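Local coordinates for transcription regulator PadR N-terminal domain-containing protein (Streptococcus mutans, PDB 3L7W) that probably acts as a PadR-family transcriptional regulator, binding DNA through a winged helix-turn-helix domain and pairing as a dimer, at residues H21-Y24 / G25-S29; S41-Y44 / P45-K49; D96-E100 / G101-H105. One frame throughout, in Å; residues are numbered along the deposited sequence.

Contact 1. Residues H21-Y24 / G25-S29; sequences HDSY and GYDIS
D27 packs against Y24 at the start of helix 25-32. Its CB lies over one face of the Y24 ring, 4.0 Å from the ring centroid and 24° off the normal, which makes a CH-pi contact. Y24 chi1 is 46°, with CG between the backbone N and the carbonyl carbon, and this swings the ring over the first helical turn. Y26 CB touches the same ring more loosely, at CD1. The D27 carboxylate reaches back toward S23 and H21. Its OD2 is 3.7 Å from S23 CB and meets the edge of the H21 imidazole at CE1, at 3.8 Å.

Y24 is the N-cap residue. Here the short strand 23-24 leads into the second helix of the winged helix-turn-helix. The Y24 carbonyl O takes the first regular helical bond, from I28 N at 3.2 Å. S23 OG donates to H21 O at 2.8 Å, and H21 ND1 donates to D22 O at 2.7 Å. Further out, R68 forms a cation-pi pair with Y24, and the Y70 ring meets it edge-to-face. S23 bonds through its backbone to Y71, so the turn joins strand 66-73 to the helix.

The ND1 bond fixes a proton on that nitrogen. The D27 carboxylate lies near a helix N-terminus and beside the imidazole. It would tend to stay ionised, and a positive charge on H21, if present, would probably be eased.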
ATOM      1  N   HIS A  21      10.580 -12.250  16.574  1.00 47.05           N
ATOM      2  CA  HIS A  21      11.354 -12.176  17.806  1.00 45.57           C
ATOM      3  C   HIS A  21      11.563 -10.719  18.204  1.00 40.45           C
ATOM      4  O   HIS A  21      11.526  -9.824  17.351  1.00 37.72           O
ATOM      5  CB  HIS A  21      12.705 -12.885  17.655  1.00 45.92           C
ATOM      6  CG  HIS A  21      13.531 -12.393  16.504  1.00 58.24           C
ATOM      7  ND1 HIS A  21      14.335 -11.276  16.587  1.00 61.95           N
ATOM      8  CD2 HIS A  21      13.692 -12.881  15.249  1.00 61.01           C
ATOM      9  CE1 HIS A  21      14.949 -11.091  15.432  1.00 62.44           C
ATOM     10  NE2 HIS A  21      14.576 -12.049  14.603  1.00 60.92           N
ATOM     11  N   ASP A  22      11.764 -10.483  19.498  1.00 34.38           N
ATOM     12  CA  ASP A  22      12.223  -9.185  19.955  1.00 30.94           C
ATOM     13  C   ASP A  22      13.362  -8.747  19.051  1.00 33.72           C
ATOM     14  O   ASP A  22      14.222  -9.548  18.708  1.00 35.39           O
ATOM     15  CB  ASP A  22      12.743  -9.279  21.375  1.00 34.66           C
ATOM     16  CG  ASP A  22      11.666  -9.628  22.368  1.00 41.08           C
ATOM     17  OD1 ASP A  22      10.505  -9.826  21.951  1.00 38.72           O
ATOM     18  OD2 ASP A  22      11.991  -9.706  23.572  1.00 43.37           O
ATOM     19  N   SER A  23      13.377  -7.480  18.665  1.00 28.84           N
ATOM     20  CA  SER A  23      14.492  -6.975  17.866  1.00 36.01           C
ATOM     21  C   SER A  23      14.814  -5.515  18.124  1.00 28.17           C
ATOM     22  O   SER A  23      13.956  -4.733  18.525  1.00 38.66           O
ATOM     23  CB  SER A  23      14.267  -7.230  16.368  1.00 37.88           C
ATOM     24  OG  SER A  23      12.979  -7.760  16.117  1.00 45.41           O
ATOM     25  N   TYR A  24      16.064  -5.149  17.891  1.00 32.48           N
ATOM     26  CA  TYR A  24      16.457  -3.763  18.063  1.00 34.20           C
ATOM     27  C   TYR A  24      16.163  -3.013  16.773  1.00 34.79           C
ATOM     28  O   TYR A  24      15.931  -3.629  15.722  1.00 34.46           O
ATOM     29  CB  TYR A  24      17.928  -3.646  18.474  1.00 39.10           C
ATOM     30  CG  TYR A  24      18.857  -4.500  17.658  1.00 39.98           C
ATOM     31  CD1 TYR A  24      19.378  -4.036  16.460  1.00 41.62           C
ATOM     32  CD2 TYR A  24      19.219  -5.771  18.085  1.00 43.59           C
ATOM     33  CE1 TYR A  24      20.229  -4.815  15.700  1.00 45.58           C
ATOM     34  CE2 TYR A  24      20.070  -6.562  17.336  1.00 46.19           C
ATOM     35  CZ  TYR A  24      20.576  -6.078  16.141  1.00 49.40           C
ATOM     36  OH  TYR A  24      21.422  -6.858  15.378  1.00 46.48           O
ATOM     37  N   GLY A  25      16.160  -1.687  16.872  1.00 34.60           N
ATOM     38  CA  GLY A  25      15.697  -0.831  15.802  1.00 42.22           C
ATOM     39  C   GLY A  25      16.406  -1.063  14.484  1.00 40.39           C
ATOM     40  O   GLY A  25      15.764  -1.164  13.442  1.00 36.20           O
ATOM     41  N   TYR A  26      17.729  -1.148  14.525  1.00 43.87           N
ATOM     42  CA  TYR A  26      18.495  -1.247  13.289  1.00 40.50           C
ATOM     43  C   TYR A  26      18.056  -2.488  12.530  1.00 39.35           C
ATOM     44  O   TYR A  26      17.923  -2.478  11.308  1.00 38.32           O
ATOM     45  CB  TYR A  26      19.989  -1.280  13.579  1.00 43.07           C
ATOM     46  CG  TYR A  26      20.825  -1.559  12.361  1.00 48.56           C
ATOM     47  CD1 TYR A  26      21.200  -2.860  12.042  1.00 46.60           C
ATOM     48  CD2 TYR A  26      21.223  -0.527  11.510  1.00 55.74           C
ATOM     49  CE1 TYR A  26      21.959  -3.129  10.912  1.00 51.01           C
ATOM     50  CE2 TYR A  26      21.984  -0.788  10.372  1.00 55.21           C
ATOM     51  CZ  TYR A  26      22.347  -2.095  10.082  1.00 56.74           C
ATOM     52  OH  TYR A  26      23.101  -2.379   8.965  1.00 68.36           O
ATOM     53  N   ASP A  27      17.799  -3.552  13.271  1.00 40.26           N
ATOM     54  CA  ASP A  27      17.356  -4.796  12.673  1.00 38.36           C
ATOM     55  C   ASP A  27      16.009  -4.599  11.977  1.00 36.69           C
ATOM     56  O   ASP A  27      15.788  -5.063  10.856  1.00 38.04           O
ATOM     57  CB  ASP A  27      17.234  -5.856  13.765  1.00 49.63           C
ATOM     58  CG  ASP A  27      17.324  -7.255  13.223  1.00 64.14           C
ATOM     59  OD1 ASP A  27      17.933  -7.422  12.152  1.00 70.15           O
ATOM     60  OD2 ASP A  27      16.798  -8.189  13.865  1.00 68.19           O
ATOM     61  N   ILE A  28      15.091  -3.928  12.660  1.00 36.80           N
ATOM     62  CA  ILE A  28      13.770  -3.719  12.103  1.00 36.62           C
ATOM     63  C   ILE A  28      13.905  -2.844  10.862  1.00 36.15           C
ATOM     64  O   ILE A  28      13.327  -3.128   9.821  1.00 36.82           O
ATOM     65  CB  ILE A  28      12.848  -3.045  13.117  1.00 31.68           C
ATOM     66  CG1 ILE A  28      12.567  -3.998  14.279  1.00 29.37           C
ATOM     67  CG2 ILE A  28      11.537  -2.661  12.467  1.00 28.81           C
ATOM     68  CD1 ILE A  28      12.274  -3.274  15.590  1.00 29.61           C
ATOM     69  N   SER A  29      14.696  -1.785  10.991  1.00 34.57           N
ATOM     70  CA  SER A  29      14.867  -0.804   9.937  1.00 35.82           C
ATOM     71  C   SER A  29      15.448  -1.462   8.688  1.00 39.98           C
ATOM     72  O   SER A  29      14.926  -1.302   7.592  1.00 35.37           O
ATOM     73  CB  SER A  29      15.772   0.319  10.429  1.00 44.72           C
ATOM     74  OG  SER A  29      16.498   0.889   9.359  1.00 54.44           O
TER

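Contact 2. Residues S41-Y44 / P45-K49; sequences STLY and PILKK
L43 and Y44 both meet L47 one turn further along helix 40-52. L47 CD1 lies over a face of the Y44 ring, 4.2 Å from the centroid and 25° off the normal, a CH-pi contact. L43 CD1 sits over the same face, toward the rim. The two leucine methyls press closely, with L43 CD1 and L47 CD1 3.5 Å apart. L43 CG is anti to the backbone N (chi1 -166°), and this directs its branch toward L47.

The helix is kinked at P45, where the N makes no bond to the turn before. This N has no hydrogen to give, so it offers nothing to S41 O, which instead faces P45 CG at 3.1 Å. The proline ring sits as a knob among S41, T42, L43 and Y44. The next amide, I46 N, is shared between two weak bonds, to T42 O at 3.5 Å and to L43 O at 2.8 Å.

By its place in the chain this is the third helix of the winged helix-turn-helix, which in this family is the probable DNA-recognition helix. L43, I46 and L47 turn to its buried side and pack on I14 of helix 7-20. P45 and K48 lie on the exposed side.

Regular pairing resumes beyond the kink. L43 O accepts a second, straighter bond from L47 N at 2.9 Å. Y44 O is satisfied by K48 N at 2.8 Å. P45 keeps its acceptor role, since its O takes K49 N at 2.7 Å. The K49 ammonium group is paired in a salt bridge with E11.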
ATOM      1  N   SER A  41      14.941   8.702  10.936  1.00 38.18           N
ATOM      2  CA  SER A  41      14.251   9.816  11.584  1.00 44.44           C
ATOM      3  C   SER A  41      12.738   9.731  11.425  1.00 39.75           C
ATOM      4  O   SER A  41      11.998  10.432  12.113  1.00 38.36           O
ATOM      5  CB  SER A  41      14.784  11.179  11.098  1.00 46.93           C
ATOM      6  OG  SER A  41      14.933  11.207   9.688  1.00 54.04           O
ATOM      7  N   THR A  42      12.280   8.869  10.521  1.00 43.82           N
ATOM      8  CA  THR A  42      10.849   8.613  10.368  1.00 44.56           C
ATOM      9  C   THR A  42      10.473   7.318  11.072  1.00 44.11           C
ATOM     10  O   THR A  42       9.379   7.181  11.623  1.00 43.54           O
ATOM     11  CB  THR A  42      10.438   8.481   8.886  1.00 42.36           C
ATOM     12  OG1 THR A  42      10.911   9.611   8.148  1.00 43.75           O
ATOM     13  CG2 THR A  42       8.931   8.409   8.770  1.00 43.34           C
ATOM     14  N   LEU A  43      11.394   6.363  11.041  1.00 41.10           N
ATOM     15  CA  LEU A  43      11.136   5.027  11.551  1.00 29.60           C
ATOM     16  C   LEU A  43      11.077   5.049  13.070  1.00 36.63           C
ATOM     17  O   LEU A  43      10.118   4.572  13.684  1.00 37.42           O
ATOM     18  CB  LEU A  43      12.251   4.097  11.078  1.00 38.84           C
ATOM     19  CG  LEU A  43      12.079   2.584  11.186  1.00 48.16           C
ATOM     20  CD1 LEU A  43      12.932   2.033  12.297  1.00 52.02           C
ATOM     21  CD2 LEU A  43      10.613   2.196  11.353  1.00 48.29           C
ATOM     22  N   TYR A  44      12.098   5.631  13.687  1.00 30.94           N
ATOM     23  CA  TYR A  44      12.198   5.567  15.137  1.00 34.97           C
ATOM     24  C   TYR A  44      11.043   6.234  15.874  1.00 32.66           C
ATOM     25  O   TYR A  44      10.556   5.703  16.867  1.00 35.91           O
ATOM     26  CB  TYR A  44      13.576   6.019  15.600  1.00 30.85           C
ATOM     27  CG  TYR A  44      14.578   4.921  15.344  1.00 42.47           C
ATOM     28  CD1 TYR A  44      14.863   3.985  16.333  1.00 43.87           C
ATOM     29  CD2 TYR A  44      15.186   4.765  14.092  1.00 35.41           C
ATOM     30  CE1 TYR A  44      15.755   2.950  16.107  1.00 42.78           C
ATOM     31  CE2 TYR A  44      16.091   3.730  13.859  1.00 46.71           C
ATOM     32  CZ  TYR A  44      16.369   2.824  14.884  1.00 50.53           C
ATOM     33  OH  TYR A  44      17.252   1.780  14.711  1.00 49.94           O
ATOM     34  N   PRO A  45      10.579   7.380  15.374  1.00 27.29           N
ATOM     35  CA  PRO A  45       9.359   7.945  15.946  1.00 36.31           C
ATOM     36  C   PRO A  45       8.193   6.968  15.834  1.00 37.50           C
ATOM     37  O   PRO A  45       7.351   6.892  16.728  1.00 39.60           O
ATOM     38  CB  PRO A  45       9.122   9.175  15.076  1.00 32.36           C
ATOM     39  CG  PRO A  45      10.502   9.622  14.753  1.00 35.83           C
ATOM     40  CD  PRO A  45      11.260   8.340  14.493  1.00 35.50           C
ATOM     41  N   ILE A  46       8.154   6.205  14.752  1.00 31.43           N
ATOM     42  CA  ILE A  46       7.091   5.230  14.606  1.00 30.62           C
ATOM     43  C   ILE A  46       7.225   4.143  15.664  1.00 31.91           C
ATOM     44  O   ILE A  46       6.256   3.825  16.365  1.00 32.87           O
ATOM     45  CB  ILE A  46       7.052   4.644  13.204  1.00 29.50           C
ATOM     46  CG1 ILE A  46       6.685   5.750  12.214  1.00 36.83           C
ATOM     47  CG2 ILE A  46       6.056   3.518  13.152  1.00 22.53           C
ATOM     48  CD1 ILE A  46       6.577   5.277  10.769  1.00 35.83           C
ATOM     49  N   LEU A  47       8.430   3.595  15.798  1.00 33.30           N
ATOM     50  CA  LEU A  47       8.721   2.685  16.909  1.00 31.49           C
ATOM     51  C   LEU A  47       8.277   3.292  18.231  1.00 32.72           C
ATOM     52  O   LEU A  47       7.626   2.631  19.038  1.00 37.95           O
ATOM     53  CB  LEU A  47      10.212   2.356  16.961  1.00 24.89           C
ATOM     54  CG  LEU A  47      10.624   1.430  15.822  1.00 29.68           C
ATOM     55  CD1 LEU A  47      12.126   1.460  15.609  1.00 32.60           C
ATOM     56  CD2 LEU A  47      10.125   0.034  16.130  1.00 26.78           C
ATOM     57  N   LYS A  48       8.608   4.560  18.445  1.00 33.75           N
ATOM     58  CA  LYS A  48       8.263   5.218  19.708  1.00 37.97           C
ATOM     59  C   LYS A  48       6.748   5.278  19.869  1.00 38.68           C
ATOM     60  O   LYS A  48       6.199   4.923  20.914  1.00 45.28           O
ATOM     61  CB  LYS A  48       8.879   6.622  19.784  1.00 34.46           C
ATOM     62  CG  LYS A  48       8.652   7.345  21.110  1.00 48.62           C
ATOM     63  CD  LYS A  48       9.689   8.452  21.308  1.00 61.18           C
ATOM     64  CE  LYS A  48       9.272   9.466  22.372  1.00 65.49           C
ATOM     65  NZ  LYS A  48       8.313  10.484  21.833  1.00 70.18           N
ATOM     66  N   LYS A  49       6.076   5.710  18.813  1.00 33.75           N
ATOM     67  CA  LYS A  49       4.623   5.758  18.787  1.00 35.65           C
ATOM     68  C   LYS A  49       4.027   4.409  19.204  1.00 38.64           C
ATOM     69  O   LYS A  49       3.109   4.349  20.023  1.00 43.58           O
ATOM     70  CB  LYS A  49       4.178   6.131  17.375  1.00 43.48           C
ATOM     71  CG  LYS A  49       2.694   6.074  17.097  1.00 38.95           C
ATOM     72  CD  LYS A  49       2.457   6.499  15.653  1.00 37.05           C
ATOM     73  CE  LYS A  49       0.983   6.643  15.347  1.00 40.63           C
ATOM     74  NZ  LYS A  49       0.302   5.324  15.378  1.00 46.12           N
TER

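Contact 3. Residues D96-E100 / G101-H105; sequences DGIVE and GRIRH
G101 N bonds to I98 O at 3.0 Å as helix 75-100 comes to its end, with a weaker bond to G97 O. This is a helix C-terminal turn with a positive-phi glycine: G101 has a phi of 105°, which turns the chain out of the helix. In PadR proteins the long C-terminal helix serves dimerisation, and here the second subunit lies alongside. D96, for example, is held by W88 and K92 of that subunit.

R102 folds back along the last turn. A bend at chi3 (-68°) lays the guanidinium alongside the E100 side chain, both pointing the same way. NH1 and NH2 grip one oxygen end-on, each 2.8 Å from E100 OE1. The oxygen lies near the guanidinium plane and NH1 meets its anti lone pair. This salt bridge ties a loop charge to the helix.

I103 N gives a nearly straight bond to G97 O at 3.0 Å, from above the carbonyl plane. Its side chain crosses I98 at about a right angle, with I103 CG2 3.6 Å from I98 CG1. I103 CD1 lies 3.7 Å from G97 CA, where no side chain stands in the way.

R104 bends at chi2 (-62°) and returns to the helix end. Its NH1 reaches I98 O at 2.8 Å, almost straight and on a lone pair, so I98 O has two donors coming from different directions. The same NH1 also bonds I103 O at 2.7 Å. R104 NH2 donates to a water at 2.6 Å, and that water is also hydrogen-bonded to V99 O. H105 lies beyond these bonds, and its backbone N is hydrogen-bonded to T31 OG1 of the second subunit.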
ATOM      1  N   ASP A  96      -6.800  -6.169  -5.395  1.00 32.90           N
ATOM      2  CA  ASP A  96      -6.774  -7.230  -6.390  1.00 30.93           C
ATOM      3  C   ASP A  96      -8.162  -7.448  -6.971  1.00 35.45           C
ATOM      4  O   ASP A  96      -8.311  -7.722  -8.157  1.00 37.44           O
ATOM      5  CB  ASP A  96      -6.250  -8.521  -5.771  1.00 32.52           C
ATOM      6  CG  ASP A  96      -4.767  -8.465  -5.492  1.00 36.36           C
ATOM      7  OD1 ASP A  96      -4.094  -7.525  -5.967  1.00 37.63           O
ATOM      8  OD2 ASP A  96      -4.271  -9.369  -4.806  1.00 32.67           O
ATOM      9  N   GLY A  97      -9.176  -7.321  -6.123  1.00 29.85           N
ATOM     10  CA  GLY A  97     -10.550  -7.462  -6.554  1.00 28.19           C
ATOM     11  C   GLY A  97     -10.915  -6.375  -7.552  1.00 35.73           C
ATOM     12  O   GLY A  97     -11.568  -6.634  -8.565  1.00 33.55           O
ATOM     13  N   ILE A  98     -10.500  -5.149  -7.257  1.00 32.18           N
ATOM     14  CA  ILE A  98     -10.767  -4.044  -8.154  1.00 35.73           C
ATOM     15  C   ILE A  98      -9.967  -4.269  -9.430  1.00 35.59           C
ATOM     16  O   ILE A  98     -10.505  -4.245 -10.528  1.00 36.62           O
ATOM     17  CB  ILE A  98     -10.352  -2.719  -7.531  1.00 35.78           C
ATOM     18  CG1 ILE A  98     -11.319  -2.342  -6.408  1.00 33.07           C
ATOM     19  CG2 ILE A  98     -10.338  -1.623  -8.585  1.00 35.10           C
ATOM     20  CD1 ILE A  98     -11.059  -0.968  -5.819  1.00 29.15           C
ATOM     21  N   VAL A  99      -8.678  -4.527  -9.262  1.00 33.56           N
ATOM     22  CA  VAL A  99      -7.792  -4.746 -10.375  1.00 25.85           C
ATOM     23  C   VAL A  99      -8.243  -5.863 -11.299  1.00 42.18           C
ATOM     24  O   VAL A  99      -8.142  -5.732 -12.525  1.00 42.74           O
ATOM     25  CB  VAL A  99      -6.372  -4.978  -9.908  1.00 32.67           C
ATOM     26  CG1 VAL A  99      -5.524  -5.562 -11.048  1.00 34.34           C
ATOM     27  CG2 VAL A  99      -5.796  -3.654  -9.415  1.00 29.15           C
ATOM     28  N   GLU A 100      -8.760  -6.946 -10.726  1.00 46.34           N
ATOM     29  CA  GLU A 100      -9.199  -8.080 -11.535  1.00 45.65           C
ATOM     30  C   GLU A 100     -10.635  -7.969 -12.049  1.00 42.68           C
ATOM     31  O   GLU A 100     -11.072  -8.788 -12.846  1.00 49.87           O
ATOM     32  CB  GLU A 100      -8.981  -9.388 -10.789  1.00 49.37           C
ATOM     33  CG  GLU A 100      -7.528  -9.810 -10.798  1.00 65.12           C
ATOM     34  CD  GLU A 100      -7.118 -10.523  -9.528  1.00 73.62           C
ATOM     35  OE1 GLU A 100      -8.009 -11.076  -8.850  1.00 77.49           O
ATOM     36  OE2 GLU A 100      -5.906 -10.531  -9.213  1.00 74.06           O
ATOM     37  N   GLY A 101     -11.366  -6.958 -11.595  1.00 39.29           N
ATOM     38  CA  GLY A 101     -12.668  -6.665 -12.168  1.00 41.09           C
ATOM     39  C   GLY A 101     -13.873  -7.067 -11.345  1.00 50.07           C
ATOM     40  O   GLY A 101     -14.992  -6.647 -11.640  1.00 53.99           O
ATOM     41  N   ARG A 102     -13.660  -7.881 -10.315  1.00 49.19           N
ATOM     42  CA  ARG A 102     -14.769  -8.325  -9.482  1.00 47.24           C
ATOM     43  C   ARG A 102     -15.363  -7.158  -8.726  1.00 50.76           C
ATOM     44  O   ARG A 102     -16.576  -7.016  -8.624  1.00 62.01           O
ATOM     45  CB  ARG A 102     -14.308  -9.372  -8.473  1.00 46.99           C
ATOM     46  CG  ARG A 102     -13.754 -10.625  -9.100  1.00 52.64           C
ATOM     47  CD  ARG A 102     -13.370 -11.624  -8.032  1.00 52.35           C
ATOM     48  NE  ARG A 102     -12.225 -11.165  -7.254  1.00 47.54           N
ATOM     49  CZ  ARG A 102     -10.969 -11.212  -7.683  1.00 46.87           C
ATOM     50  NH1 ARG A 102     -10.692 -11.701  -8.890  1.00 44.08           N
ATOM     51  NH2 ARG A 102      -9.991 -10.782  -6.903  1.00 44.61           N
ATOM     52  N   ILE A 103     -14.498  -6.317  -8.184  1.00 46.72           N
ATOM     53  CA  ILE A 103     -14.962  -5.272  -7.296  1.00 38.36           C
ATOM     54  C   ILE A 103     -15.204  -3.949  -8.029  1.00 36.86           C
ATOM     55  O   ILE A 103     -14.290  -3.373  -8.606  1.00 38.73           O
ATOM     56  CB  ILE A 103     -13.988  -5.085  -6.124  1.00 29.43           C
ATOM     57  CG1 ILE A 103     -13.899  -6.390  -5.324  1.00 39.13           C
ATOM     58  CG2 ILE A 103     -14.412  -3.898  -5.288  1.00 25.01           C
ATOM     59  CD1 ILE A 103     -13.027  -6.321  -4.084  1.00 36.98           C
ATOM     60  N   ARG A 104     -16.447  -3.482  -7.976  1.00 36.82           N
ATOM     61  CA  ARG A 104     -16.872  -2.243  -8.620  1.00 43.15           C
ATOM     62  C   ARG A 104     -17.919  -1.622  -7.726  1.00 44.78           C
ATOM     63  O   ARG A 104     -18.676  -2.338  -7.070  1.00 45.04           O
ATOM     64  CB  ARG A 104     -17.515  -2.539  -9.981  1.00 33.96           C
ATOM     65  CG  ARG A 104     -16.536  -2.987 -11.039  1.00 37.46           C
ATOM     66  CD  ARG A 104     -15.511  -1.898 -11.318  1.00 39.09           C
ATOM     67  NE  ARG A 104     -14.588  -2.304 -12.377  1.00 36.74           N
ATOM     68  CZ  ARG A 104     -13.414  -2.883 -12.163  1.00 39.33           C
ATOM     69  NH1 ARG A 104     -13.012  -3.123 -10.921  1.00 39.16           N
ATOM     70  NH2 ARG A 104     -12.643  -3.225 -13.187  1.00 36.31           N
ATOM     71  N   HIS A 105     -17.986  -0.298  -7.701  1.00 43.47           N
ATOM     72  CA  HIS A 105     -19.016   0.360  -6.911  1.00 51.42           C
ATOM     73  C   HIS A 105     -20.413  -0.105  -7.357  1.00 61.14           C
ATOM     74  O   HIS A 105     -20.576  -0.659  -8.451  1.00 63.89           O
ATOM     75  CB  HIS A 105     -18.890   1.869  -7.043  1.00 52.78           C
ATOM     76  CG  HIS A 105     -19.408   2.391  -8.344  1.00 60.95           C
ATOM     77  ND1 HIS A 105     -18.675   2.339  -9.509  1.00 62.34           N
ATOM     78  CD2 HIS A 105     -20.594   2.956  -8.666  1.00 60.27           C
ATOM     79  CE1 HIS A 105     -19.387   2.856 -10.492  1.00 65.48           C
ATOM     80  NE2 HIS A 105     -20.555   3.239 -10.007  1.00 63.62           N
TER
HETATM   81  O   HOH W   1     -10.293  -4.230 -13.569  1.00 34.65           O

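How the contacts relate
Contacts 1 and 2 belong to the probable DNA-binding domain, with centres about 12 Å apart. They touch directly: Y44 OH lies 3.0 Å from Y26 N, S29 CB meets L43 CD1 at 3.8 Å, and I28 CD1 meets L47 CD2 at 4.0 Å. Helices 25-32 and 40-52, which follow each other in the chain, are thus packed together. Contact 3 lies far off, its centre about 36 Å from that of contact 1 and about 34 Å from that of contact 2, on the opposite side of the chain's centre. The dimer brings it back: H105 of one subunit packs on D27 of the other, so the C-terminal segment meets contact 1 of its partner.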